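Local structure of GTPase-activating protein skywalker (Drosophila melanogaster, 5HJQ) at residues A[281-286]-A[341-346]; A[175-180]-A[200-205]; A[288-293]-A[349-354]; A[252-257]-A[312-317]. The protein acts as a GTPase-activating protein for Rab35 and binds phosphoinositides, regulating the endosomal recycling and turnover of synaptic vesicle proteins at nerve terminals. All coordinates share one frame; numbering follows the deposited sequence.

Contact 1 (A[281-286]-A[341-346]); sequences GLPFQH and KKIPVS
Gly-281 comes within 4.9 Å of Lys-341, CA to CA, and its carbonyl O receives a CA-H...O contact from Lys-341 CA at 3.2 Å. The side chain of Lys-341 starts alongside that same oxygen, through CG. At Leu-282, CD2 reaches back to Ile-343 CG2, while the residue as a whole sinks between Ile-309, Cys-340 and Leu-350. Pro-283, in the N-cap position of helix 284-297, lays its ring across Ile-343 at about a right angle, with CD 3.6 Å from CG2. With Ile-343 CG1 anti to the backbone N (chi1 -172°), CG2 falls between the N and the carbonyl carbon, on the side of 281-286. His-286 makes the one hydrogen bond between the segments. Its NE2 donates to Val-345 O at 2.8 Å, nearly straight at 164°, with the acceptor in the ring plane and the donor in the carbonyl plane. Over one face of that ring sits Ile-343 CG2, in a CH-pi contact 3.9 Å from the centroid and displaced toward NE2. This one methyl thus serves Leu-282, Pro-283 and His-286. In-plane bond and methyl together would hold the imidazole in its rotation. Val-345 O is satisfied just ahead of Ser-346, whose hydroxyl caps Lys-349 N. Two loop-to-helix entries are tied side by side, the starts of helices 284-297 and 347-356, within the all-helical TBC domain.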
loop_
_atom_site.group_PDB
_atom_site.type_symbol
_atom_site.label_atom_id
_atom_site.label_comp_id
_atom_site.label_asym_id
_atom_site.label_seq_id
_atom_site.Cartn_x
_atom_site.Cartn_y
_atom_site.Cartn_z
ATOM N N GLY A 281 9.776 2.193 1.240
ATOM C CA GLY A 281 10.557 3.409 1.353
ATOM C C GLY A 281 10.055 4.325 2.451
ATOM O O GLY A 281 10.768 4.592 3.417
ATOM N N LEU A 282 8.826 4.810 2.293
ATOM C CA LEU A 282 8.220 5.724 3.255
ATOM C C LEU A 282 8.263 5.147 4.659
ATOM O O LEU A 282 8.090 3.944 4.839
ATOM C CB LEU A 282 6.772 6.036 2.870
ATOM C CG LEU A 282 6.549 6.765 1.547
ATOM C CD1 LEU A 282 5.088 7.137 1.384
ATOM C CD2 LEU A 282 7.432 7.998 1.473
ATOM N N PRO A 283 8.506 6.003 5.660
ATOM C CA PRO A 283 8.517 5.545 7.050
ATOM C C PRO A 283 7.151 4.992 7.455
ATOM O O PRO A 283 6.141 5.387 6.867
ATOM C CB PRO A 283 8.869 6.812 7.836
ATOM C CG PRO A 283 9.493 7.737 6.840
ATOM C CD PRO A 283 8.802 7.442 5.552
ATOM N N PHE A 284 7.133 4.087 8.430
ATOM C CA PHE A 284 5.911 3.400 8.855
ATOM C C PHE A 284 4.781 4.369 9.202
ATOM O O PHE A 284 3.633 4.171 8.811
ATOM C CB PHE A 284 6.227 2.494 10.049
ATOM C CG PHE A 284 5.094 1.598 10.451
ATOM C CD1 PHE A 284 4.769 0.486 9.695
ATOM C CD2 PHE A 284 4.354 1.873 11.586
ATOM C CE1 PHE A 284 3.725 -0.338 10.065
ATOM C CE2 PHE A 284 3.307 1.056 11.961
ATOM C CZ PHE A 284 2.991 -0.052 11.197
ATOM N N GLN A 285 5.137 5.413 9.934
ATOM C CA GLN A 285 4.272 6.543 10.242
ATOM C C GLN A 285 3.483 7.070 9.039
ATOM O O GLN A 285 2.299 7.374 9.156
ATOM C CB GLN A 285 5.155 7.642 10.818
ATOM C CG GLN A 285 6.521 7.573 10.171
ATOM C CD GLN A 285 7.560 8.444 10.811
ATOM O OE1 GLN A 285 7.509 9.668 10.712
ATOM N NE2 GLN A 285 8.546 7.812 11.437
ATOM N N HIS A 286 4.150 7.203 7.894
ATOM C CA HIS A 286 3.501 7.713 6.683
ATOM C C HIS A 286 2.590 6.661 6.068
ATOM O O HIS A 286 1.479 6.967 5.635
ATOM C CB HIS A 286 4.535 8.164 5.643
ATOM C CG HIS A 286 5.406 9.293 6.097
ATOM N ND1 HIS A 286 6.293 9.168 7.144
ATOM C CD2 HIS A 286 5.539 10.559 5.639
ATOM C CE1 HIS A 286 6.930 10.310 7.316
ATOM N NE2 HIS A 286 6.494 11.173 6.414
ATOM N N LYS A 341 12.894 6.911 2.532
ATOM C CA LYS A 341 13.253 6.563 3.902
ATOM C C LYS A 341 13.557 7.807 4.724
ATOM O O LYS A 341 13.411 7.806 5.946
ATOM C CB LYS A 341 14.457 5.619 3.926
ATOM C CG LYS A 341 14.296 4.356 3.094
ATOM C CD LYS A 341 14.546 3.118 3.938
ATOM C CE LYS A 341 14.486 1.847 3.104
ATOM N NZ LYS A 341 15.615 1.771 2.139
ATOM N N LYS A 342 13.982 8.869 4.045
ATOM C CA LYS A 342 14.303 10.128 4.701
ATOM C C LYS A 342 13.412 11.253 4.185
ATOM O O LYS A 342 13.833 12.409 4.138
ATOM C CB LYS A 342 15.774 10.483 4.478
ATOM C CG LYS A 342 16.724 9.299 4.583
ATOM C CD LYS A 342 17.610 9.393 5.816
ATOM C CE LYS A 342 19.026 9.811 5.442
ATOM N NZ LYS A 342 19.948 9.765 6.611
ATOM N N ILE A 343 12.182 10.906 3.805
ATOM C CA ILE A 343 11.250 11.855 3.194
ATOM C C ILE A 343 11.085 13.106 4.062
ATOM O O ILE A 343 10.823 13.017 5.261
ATOM C CB ILE A 343 9.870 11.188 2.916
ATOM C CG1 ILE A 343 8.965 12.109 2.094
ATOM C CG2 ILE A 343 9.188 10.737 4.199
ATOM C CD1 ILE A 343 9.189 11.999 0.604
ATOM N N PRO A 344 11.291 14.286 3.457
ATOM C CA PRO A 344 11.331 15.551 4.200
ATOM C C PRO A 344 9.968 16.193 4.477
ATOM O O PRO A 344 9.927 17.375 4.812
ATOM C CB PRO A 344 12.166 16.454 3.287
ATOM C CG PRO A 344 11.882 15.947 1.917
ATOM C CD PRO A 344 11.707 14.456 2.051
ATOM N N VAL A 345 8.879 15.444 4.344
ATOM C CA VAL A 345 7.570 15.970 4.727
ATOM C C VAL A 345 6.862 15.051 5.714
ATOM O O VAL A 345 7.087 13.840 5.725
ATOM C CB VAL A 345 6.650 16.193 3.505
ATOM C CG1 VAL A 345 7.206 17.292 2.608
ATOM C CG2 VAL A 345 6.451 14.895 2.732
ATOM N N SER A 346 6.010 15.642 6.546
ATOM C CA SER A 346 5.217 14.890 7.507
ATOM C C SER A 346 4.174 14.053 6.775
ATOM O O SER A 346 3.886 14.314 5.607
ATOM C CB SER A 346 4.544 15.840 8.503
ATOM O OG SER A 346 3.558 16.631 7.864
#

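Contact 2 (A[175-180]-A[200-205]); sequences AVADRI and ITSILL
Ile-180 packs against Thr-201 and Leu-205 along the length of its side chain. CB lies 4.0 Å from Thr-201 CG2, and the branch methyl CG2 is the same distance from that atom. CD1 goes furthest: it is 3.9 Å from Thr-201 CG2 and then meets Leu-205 CD2 tip to tip at 4.2 Å. Thr-201 offers its methyl because CG2 stands anti to the backbone N, while OG1 (chi1 -60°) turns back to bond Leu-197 O one helical turn earlier. One turn on from Thr-201, Leu-205 rests on the face of the other helix formed by Val-176, Ala-177 and Ile-180. Its CD1 lies 3.7 Å from Ala-177 N and 3.8 Å from Val-176 CG1, while CD2 faces Val-176 and Ile-180. An alanine at Leu-205 would lose both methyls and is likely to open a gap between Val-176 and Ile-180, leaving the Ala-177 backbone without its apolar cover. With Ala-177 so small, the backbones approach to 6.1 Å between its CA and that of Ser-202. No hydrogen bond crosses the interface. The segment axes, 9.6 Å apart at 125°, make this an apolar, steeply crossed pair of helices, 171-187 and 197-204, a helix-helix packing of the all-helical TBC domain.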
loop_
_atom_site.group_PDB
_atom_site.type_symbol
_atom_site.label_atom_id
_atom_site.label_comp_id
_atom_site.label_asym_id
_atom_site.label_seq_id
_atom_site.Cartn_x
_atom_site.Cartn_y
_atom_site.Cartn_z
ATOM N N ALA A 175 5.404 -14.951 11.636
ATOM C CA ALA A 175 4.918 -16.318 11.479
ATOM C C ALA A 175 3.413 -16.338 11.247
ATOM O O ALA A 175 2.895 -17.189 10.523
ATOM C CB ALA A 175 5.277 -17.149 12.696
ATOM N N VAL A 176 2.717 -15.393 11.868
ATOM C CA VAL A 176 1.278 -15.255 11.693
ATOM C C VAL A 176 0.968 -14.776 10.275
ATOM O O VAL A 176 0.061 -15.290 9.613
ATOM C CB VAL A 176 0.682 -14.276 12.723
ATOM C CG1 VAL A 176 -0.700 -13.827 12.295
ATOM C CG2 VAL A 176 0.650 -14.912 14.105
ATOM N N ALA A 177 1.730 -13.785 9.819
ATOM C CA ALA A 177 1.618 -13.286 8.452
ATOM C C ALA A 177 1.801 -14.422 7.455
ATOM O O ALA A 177 1.017 -14.570 6.517
ATOM C CB ALA A 177 2.638 -12.189 8.202
ATOM N N ASP A 178 2.833 -15.230 7.679
ATOM C CA ASP A 178 3.112 -16.385 6.834
ATOM C C ASP A 178 1.932 -17.344 6.790
ATOM O O ASP A 178 1.647 -17.940 5.751
ATOM C CB ASP A 178 4.361 -17.123 7.323
ATOM C CG ASP A 178 5.606 -16.262 7.272
ATOM O OD1 ASP A 178 5.662 -15.348 6.422
ATOM O OD2 ASP A 178 6.531 -16.502 8.079
ATOM N N ARG A 179 1.242 -17.490 7.917
ATOM C CA ARG A 179 0.083 -18.370 7.979
ATOM C C ARG A 179 -1.089 -17.793 7.193
ATOM O O ARG A 179 -1.802 -18.523 6.506
ATOM C CB ARG A 179 -0.331 -18.629 9.431
ATOM C CG ARG A 179 -1.574 -19.496 9.558
ATOM C CD ARG A 179 -1.624 -20.222 10.893
ATOM N NE ARG A 179 -1.820 -19.316 12.021
ATOM C CZ ARG A 179 -1.847 -19.706 13.290
ATOM N NH1 ARG A 179 -1.688 -20.986 13.593
ATOM N NH2 ARG A 179 -2.032 -18.818 14.258
ATOM N N ILE A 180 -1.288 -16.483 7.298
ATOM C CA ILE A 180 -2.395 -15.828 6.607
ATOM C C ILE A 180 -2.262 -15.935 5.087
ATOM O O ILE A 180 -3.222 -16.289 4.400
ATOM C CB ILE A 180 -2.507 -14.342 6.994
ATOM C CG1 ILE A 180 -2.852 -14.196 8.476
ATOM C CG2 ILE A 180 -3.570 -13.655 6.152
ATOM C CD1 ILE A 180 -3.163 -12.768 8.883
ATOM N N ILE A 200 1.021 -5.728 3.074
ATOM C CA ILE A 200 -0.236 -5.219 3.612
ATOM C C ILE A 200 -0.686 -6.055 4.813
ATOM O O ILE A 200 -1.122 -5.514 5.834
ATOM C CB ILE A 200 -1.341 -5.208 2.538
ATOM C CG1 ILE A 200 -1.031 -4.167 1.458
ATOM C CG2 ILE A 200 -2.695 -4.912 3.163
ATOM C CD1 ILE A 200 -2.109 -4.059 0.397
ATOM N N THR A 201 -0.568 -7.373 4.681
ATOM C CA THR A 201 -0.898 -8.302 5.755
ATOM C C THR A 201 -0.137 -7.947 7.025
ATOM O O THR A 201 -0.699 -7.954 8.119
ATOM C CB THR A 201 -0.574 -9.755 5.361
ATOM O OG1 THR A 201 -1.335 -10.116 4.204
ATOM C CG2 THR A 201 -0.900 -10.713 6.502
ATOM N N SER A 202 1.142 -7.622 6.866
ATOM C CA SER A 202 1.976 -7.205 7.985
ATOM C C SER A 202 1.466 -5.918 8.627
ATOM O O SER A 202 1.494 -5.775 9.846
ATOM C CB SER A 202 3.425 -7.019 7.530
ATOM O OG SER A 202 4.030 -8.263 7.222
ATOM N N ILE A 203 1.010 -4.982 7.801
ATOM C CA ILE A 203 0.512 -3.699 8.289
ATOM C C ILE A 203 -0.765 -3.873 9.105
ATOM O O ILE A 203 -0.906 -3.304 10.189
ATOM C CB ILE A 203 0.244 -2.724 7.124
ATOM C CG1 ILE A 203 1.546 -2.390 6.394
ATOM C CG2 ILE A 203 -0.406 -1.451 7.631
ATOM C CD1 ILE A 203 1.376 -1.388 5.271
ATOM N N LEU A 204 -1.691 -4.662 8.572
ATOM C CA LEU A 204 -2.933 -4.977 9.262
ATOM C C LEU A 204 -2.656 -5.563 10.642
ATOM O O LEU A 204 -3.300 -5.199 11.623
ATOM C CB LEU A 204 -3.759 -5.957 8.434
ATOM C CG LEU A 204 -4.276 -5.440 7.093
ATOM C CD1 LEU A 204 -4.808 -6.592 6.270
ATOM C CD2 LEU A 204 -5.360 -4.405 7.327
ATOM N N LEU A 205 -1.676 -6.458 10.702
ATOM C CA LEU A 205 -1.341 -7.182 11.924
ATOM C C LEU A 205 -0.782 -6.286 13.029
ATOM O O LEU A 205 -0.613 -6.730 14.163
ATOM C CB LEU A 205 -0.340 -8.294 11.604
ATOM C CG LEU A 205 -0.943 -9.546 10.961
ATOM C CD1 LEU A 205 0.141 -10.549 10.593
ATOM C CD2 LEU A 205 -1.968 -10.176 11.908
#

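Contact 3 (A[288-293]-A[349-354]); sequences VRIMDC and KLLHAA
Asp-292 OD2 is gripped by two arginines: Arg-289 NH1, one turn back on the same helix, and Arg-113 NH2 of helix 113-122. The Arg-289 bond is a salt bridge of 2.8 Å but not a straight one (135° at the hydrogen). It uses the anti lone pair of OD2, which lies 15° out of the guanidinium plane. OD1 is taken by Trp-117 NE1, so the buried carboxylate is satisfied at both oxygens, and the paired charges would probably favour its ionised form. Arg-289 NH2 also donates to Leu-101 O. The chain bends at chi2 and chi3, folding the guanidinium back so that one face is turned to Leu-351. Methyl CD2 of that leucine stands 3.7 Å from Arg-289 NH2, over the rim of the group, and also touches Arg-289 CB. Its other methyl, CD1, meets Ile-290 CG1 at 3.9 Å. Beyond it, Ile-290 CD1 touches Leu-350 CD2 at 4.3 Å. A leucine in place of Arg-289 would probably leave Asp-292 with one charged partner fewer and Leu-101 O without its donor. Leu-351 is the residue the first helix covers most, set against Arg-289, Ile-290 and Cys-293. The short segment axes of helices 284-297 and 347-356 are inclined by 39° and approach to 10.7 Å. Helix 300-317 lies against Ile-290 and Leu-350, while helix 113-122 brings its Arg-113 against Arg-289.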
loop_
_atom_site.group_PDB
_atom_site.type_symbol
_atom_site.label_atom_id
_atom_site.label_comp_id
_atom_site.label_asym_id
_atom_site.label_seq_id
_atom_site.Cartn_x
_atom_site.Cartn_y
_atom_site.Cartn_z
ATOM N N VAL A 288 0.939 4.294 7.516
ATOM C CA VAL A 288 -0.273 4.103 8.304
ATOM C C VAL A 288 -1.379 5.070 7.887
ATOM O O VAL A 288 -2.506 4.654 7.620
ATOM C CB VAL A 288 0.013 4.267 9.807
ATOM C CG1 VAL A 288 -1.281 4.274 10.594
ATOM C CG2 VAL A 288 0.930 3.155 10.290
ATOM N N ARG A 289 -1.051 6.356 7.827
ATOM C CA ARG A 289 -2.005 7.361 7.375
ATOM C C ARG A 289 -2.471 7.069 5.949
ATOM O O ARG A 289 -3.641 7.266 5.619
ATOM C CB ARG A 289 -1.393 8.759 7.453
ATOM C CG ARG A 289 -1.142 9.250 8.866
ATOM C CD ARG A 289 -2.446 9.519 9.598
ATOM N NE ARG A 289 -3.218 10.600 8.991
ATOM C CZ ARG A 289 -4.355 10.421 8.327
ATOM N NH1 ARG A 289 -4.859 9.204 8.187
ATOM N NH2 ARG A 289 -4.996 11.460 7.807
ATOM N N ILE A 290 -1.553 6.592 5.110
ATOM C CA ILE A 290 -1.891 6.213 3.742
ATOM C C ILE A 290 -2.868 5.039 3.730
ATOM O O ILE A 290 -3.843 5.038 2.979
ATOM C CB ILE A 290 -0.633 5.841 2.927
ATOM C CG1 ILE A 290 0.243 7.072 2.700
ATOM C CG2 ILE A 290 -1.016 5.235 1.587
ATOM C CD1 ILE A 290 1.514 6.782 1.934
ATOM N N MET A 291 -2.606 4.044 4.570
ATOM C CA MET A 291 -3.497 2.891 4.682
ATOM C C MET A 291 -4.905 3.286 5.120
ATOM O O MET A 291 -5.884 2.692 4.663
ATOM C CB MET A 291 -2.920 1.862 5.654
ATOM C CG MET A 291 -1.735 1.077 5.090
ATOM S SD MET A 291 -2.075 0.292 3.497
ATOM C CE MET A 291 -1.053 1.284 2.416
ATOM N N ASP A 292 -4.998 4.286 5.997
ATOM C CA ASP A 292 -6.288 4.807 6.452
ATOM C C ASP A 292 -7.209 5.161 5.291
ATOM O O ASP A 292 -8.370 4.754 5.257
ATOM C CB ASP A 292 -6.098 6.045 7.336
ATOM C CG ASP A 292 -5.547 5.709 8.708
ATOM O OD1 ASP A 292 -5.704 4.550 9.151
ATOM O OD2 ASP A 292 -4.961 6.610 9.347
ATOM N N CYS A 293 -6.682 5.927 4.341
ATOM C CA CYS A 293 -7.461 6.350 3.185
ATOM C C CYS A 293 -7.571 5.238 2.148
ATOM O O CYS A 293 -8.618 5.060 1.521
ATOM C CB CYS A 293 -6.840 7.599 2.559
ATOM S SG CYS A 293 -6.709 9.000 3.704
ATOM N N LYS A 349 1.485 16.462 5.569
ATOM C CA LYS A 349 1.879 17.298 4.438
ATOM C C LYS A 349 1.995 16.460 3.169
ATOM O O LYS A 349 1.741 16.945 2.064
ATOM C CB LYS A 349 3.200 18.015 4.727
ATOM C CG LYS A 349 3.095 19.065 5.828
ATOM C CD LYS A 349 2.028 20.097 5.485
ATOM C CE LYS A 349 1.820 21.090 6.614
ATOM N NZ LYS A 349 3.067 21.840 6.937
ATOM N N LEU A 350 2.382 15.201 3.340
ATOM C CA LEU A 350 2.439 14.252 2.237
ATOM C C LEU A 350 1.044 14.017 1.678
ATOM O O LEU A 350 0.820 14.105 0.469
ATOM C CB LEU A 350 3.053 12.930 2.699
ATOM C CG LEU A 350 3.218 11.821 1.658
ATOM C CD1 LEU A 350 4.252 12.217 0.619
ATOM C CD2 LEU A 350 3.599 10.506 2.325
ATOM N N LEU A 351 0.107 13.731 2.576
ATOM C CA LEU A 351 -1.279 13.475 2.197
ATOM C C LEU A 351 -1.983 14.715 1.654
ATOM O O LEU A 351 -2.914 14.600 0.856
ATOM C CB LEU A 351 -2.066 12.919 3.387
ATOM C CG LEU A 351 -2.218 11.398 3.483
ATOM C CD1 LEU A 351 -0.868 10.701 3.500
ATOM C CD2 LEU A 351 -3.037 11.024 4.723
ATOM N N HIS A 352 -1.551 15.896 2.087
ATOM C CA HIS A 352 -2.160 17.133 1.611
ATOM C C HIS A 352 -1.932 17.301 0.108
ATOM O O HIS A 352 -2.851 17.638 -0.643
ATOM C CB HIS A 352 -1.604 18.343 2.364
ATOM C CG HIS A 352 -2.350 19.612 2.093
ATOM N ND1 HIS A 352 -3.483 19.967 2.795
ATOM C CD2 HIS A 352 -2.145 20.594 1.189
ATOM C CE1 HIS A 352 -3.935 21.123 2.341
ATOM N NE2 HIS A 352 -3.139 21.526 1.362
ATOM N N ALA A 353 -0.699 17.054 -0.319
ATOM C CA ALA A 353 -0.327 17.182 -1.725
ATOM C C ALA A 353 -1.101 16.208 -2.608
ATOM O O ALA A 353 -1.649 16.594 -3.638
ATOM C CB ALA A 353 1.167 16.968 -1.893
ATOM N N ALA A 354 -1.159 14.950 -2.178
ATOM C CA ALA A 354 -1.758 13.876 -2.966
ATOM C C ALA A 354 -3.203 14.152 -3.353
ATOM O O ALA A 354 -3.616 13.876 -4.480
ATOM C CB ALA A 354 -1.666 12.562 -2.203
#

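Contact 4 (A[252-257]-A[312-317]); sequences KSATSY and LFHKEC
This is a helix-helix crossing in the all-helical TBC domain, toward the periphery and away from the phosphoinositide site: the first turns of helix 252-261 lie across the last turns of helix 300-317. The segment axes pass 9.4 Å apart at 58°, and no hydrogen bond joins the two segments. The approach is close where Ala-254 faces His-314. Their CA atoms are 5.4 Å apart, and the alanine methyl touches His-314 CB at 3.9 Å. His-314 has the largest share of the buried surface. With CG anti to its backbone N (chi1 -177°), the imidazole reaches across to the other helix and runs along it. ND1 lies near Ala-254 N at 3.7 Å, and CE1 is beside the CB and carbonyl O of Ser-253. The far side of the ring, CD2 and NE2, slides under Tyr-257. There His-314 CD2 sits over one face of the phenol ring, toward its rim, 3.4 Å from Tyr-257 CD2. The two rings are tilted by 33° with centroids 4.6 Å apart, so the pair is oblique. Tyr-257 is likewise anti at chi1 and extends toward Cys-317, while Pro-325 touches it from a neighbouring short helix. Ile-328 of the same helix packs on Cys-317. Sulfur and phenol make an oblique sulfur-aromatic contact, with SG 5.3 Å from the centroid of the Tyr-257 ring, but the closer touch comes from carbon: Cys-317 CB is 3.6 Å from Tyr-257 OH.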
loop_
_atom_site.group_PDB
_atom_site.type_symbol
_atom_site.label_atom_id
_atom_site.label_comp_id
_atom_site.label_asym_id
_atom_site.label_seq_id
_atom_site.Cartn_x
_atom_site.Cartn_y
_atom_site.Cartn_z
ATOM N N LYS A 252 5.326 15.410 -15.334
ATOM C CA LYS A 252 6.104 15.429 -16.571
ATOM C C LYS A 252 7.531 15.942 -16.391
ATOM O O LYS A 252 8.459 15.444 -17.029
ATOM C CB LYS A 252 5.389 16.282 -17.622
ATOM C CG LYS A 252 6.089 16.317 -18.971
ATOM C CD LYS A 252 5.292 17.090 -20.014
ATOM C CE LYS A 252 3.991 16.384 -20.370
ATOM N NZ LYS A 252 3.365 16.977 -21.592
ATOM N N SER A 253 7.704 16.934 -15.524
ATOM C CA SER A 253 9.025 17.502 -15.278
ATOM C C SER A 253 9.962 16.485 -14.645
ATOM O O SER A 253 11.125 16.371 -15.037
ATOM C CB SER A 253 8.920 18.736 -14.388
ATOM O OG SER A 253 8.164 19.750 -15.026
ATOM N N ALA A 254 9.448 15.740 -13.671
ATOM C CA ALA A 254 10.244 14.735 -12.978
ATOM C C ALA A 254 10.718 13.635 -13.924
ATOM O O ALA A 254 11.860 13.190 -13.847
ATOM C CB ALA A 254 9.454 14.136 -11.839
ATOM N N THR A 255 9.832 13.199 -14.815
ATOM C CA THR A 255 10.146 12.122 -15.749
ATOM C C THR A 255 11.065 12.597 -16.875
ATOM O O THR A 255 11.935 11.856 -17.330
ATOM C CB THR A 255 8.867 11.520 -16.357
ATOM O OG1 THR A 255 8.009 12.576 -16.803
ATOM C CG2 THR A 255 8.128 10.686 -15.325
ATOM N N SER A 256 10.867 13.832 -17.327
ATOM C CA SER A 256 11.757 14.425 -18.317
ATOM C C SER A 256 13.138 14.606 -17.704
ATOM O O SER A 256 14.156 14.423 -18.372
ATOM C CB SER A 256 11.208 15.765 -18.815
ATOM O OG SER A 256 9.969 15.592 -19.482
ATOM N N TYR A 257 13.156 14.945 -16.420
ATOM C CA TYR A 257 14.400 15.127 -15.684
ATOM C C TYR A 257 15.185 13.824 -15.617
ATOM O O TYR A 257 16.412 13.822 -15.726
ATOM C CB TYR A 257 14.118 15.647 -14.274
ATOM C CG TYR A 257 15.355 15.807 -13.420
ATOM C CD1 TYR A 257 16.330 16.739 -13.750
ATOM C CD2 TYR A 257 15.546 15.029 -12.286
ATOM C CE1 TYR A 257 17.464 16.893 -12.977
ATOM C CE2 TYR A 257 16.678 15.175 -11.504
ATOM C CZ TYR A 257 17.634 16.109 -11.855
ATOM O OH TYR A 257 18.764 16.260 -11.082
ATOM N N LEU A 312 8.379 15.620 -5.129
ATOM C CA LEU A 312 9.263 15.918 -4.007
ATOM C C LEU A 312 10.709 15.527 -4.308
ATOM O O LEU A 312 11.641 16.201 -3.871
ATOM C CB LEU A 312 8.786 15.204 -2.740
ATOM C CG LEU A 312 7.513 15.725 -2.068
ATOM C CD1 LEU A 312 7.102 14.805 -0.927
ATOM C CD2 LEU A 312 7.720 17.144 -1.559
ATOM N N PHE A 313 10.895 14.436 -5.044
ATOM C CA PHE A 313 12.238 13.956 -5.354
ATOM C C PHE A 313 12.925 14.843 -6.388
ATOM O O PHE A 313 14.126 15.090 -6.300
ATOM C CB PHE A 313 12.202 12.509 -5.850
ATOM C CG PHE A 313 13.564 11.930 -6.124
ATOM C CD1 PHE A 313 14.403 11.579 -5.080
ATOM C CD2 PHE A 313 14.007 11.742 -7.423
ATOM C CE1 PHE A 313 15.657 11.047 -5.324
ATOM C CE2 PHE A 313 15.259 11.209 -7.674
ATOM C CZ PHE A 313 16.085 10.863 -6.623
ATOM N N HIS A 314 12.160 15.318 -7.366
ATOM C CA HIS A 314 12.702 16.208 -8.385
ATOM C C HIS A 314 13.074 17.556 -7.776
ATOM O O HIS A 314 14.138 18.105 -8.065
ATOM C CB HIS A 314 11.702 16.402 -9.525
ATOM C CG HIS A 314 12.223 17.246 -10.646
ATOM N ND1 HIS A 314 11.402 17.996 -11.459
ATOM C CD2 HIS A 314 13.486 17.457 -11.088
ATOM C CE1 HIS A 314 12.135 18.633 -12.353
ATOM N NE2 HIS A 314 13.402 18.325 -12.151
ATOM N N LYS A 315 12.185 18.080 -6.938
ATOM C CA LYS A 315 12.432 19.321 -6.210
ATOM C C LYS A 315 13.703 19.215 -5.384
ATOM O O LYS A 315 14.543 20.118 -5.383
ATOM C CB LYS A 315 11.244 19.655 -5.302
ATOM C CG LYS A 315 11.559 20.653 -4.198
ATOM C CD LYS A 315 10.287 21.178 -3.553
ATOM C CE LYS A 315 10.593 22.206 -2.469
ATOM N NZ LYS A 315 11.074 21.569 -1.210
ATOM N N GLU A 316 13.828 18.095 -4.682
ATOM C CA GLU A 316 14.976 17.820 -3.838
ATOM C C GLU A 316 16.246 17.770 -4.689
ATOM O O GLU A 316 17.258 18.348 -4.330
ATOM C CB GLU A 316 14.757 16.508 -3.074
ATOM C CG GLU A 316 15.437 16.431 -1.722
ATOM C CD GLU A 316 14.913 17.437 -0.717
ATOM O OE1 GLU A 316 13.751 17.874 -0.846
ATOM O OE2 GLU A 316 15.678 17.796 0.204
ATOM N N CYS A 317 16.170 17.111 -5.841
ATOM C CA CYS A 317 17.326 16.958 -6.726
ATOM C C CYS A 317 17.901 18.288 -7.211
ATOM O O CYS A 317 19.083 18.380 -7.540
ATOM C CB CYS A 317 16.947 16.100 -7.933
ATOM S SG CYS A 317 16.908 14.332 -7.602
#

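How the contacts relate
Contacts 1 and 3 share helix 284-297 and form one continuous packed region, with centres 11 Å apart: Leu-282 CD1 meets Ile-290 CD1 at 3.6 Å and Leu-350 CD2 at 3.8 Å. Leu-312 extends this region toward contact 4, its CD1 lying 3.7 Å from Val-345 CG2. On the other flank contact 2 touches contact 3 through Ile-203 and Met-291. Contacts 2 and 4 lie on opposite sides of the chain's centre, about 35 Å apart between centres. Contact 3 borders the lipid pocket: the Cys-293 side chain is about 4 Å from that of Arg-102 and about 9 Å from the bound inositol trisphosphate, and Ala-354 O bonds Arg-304.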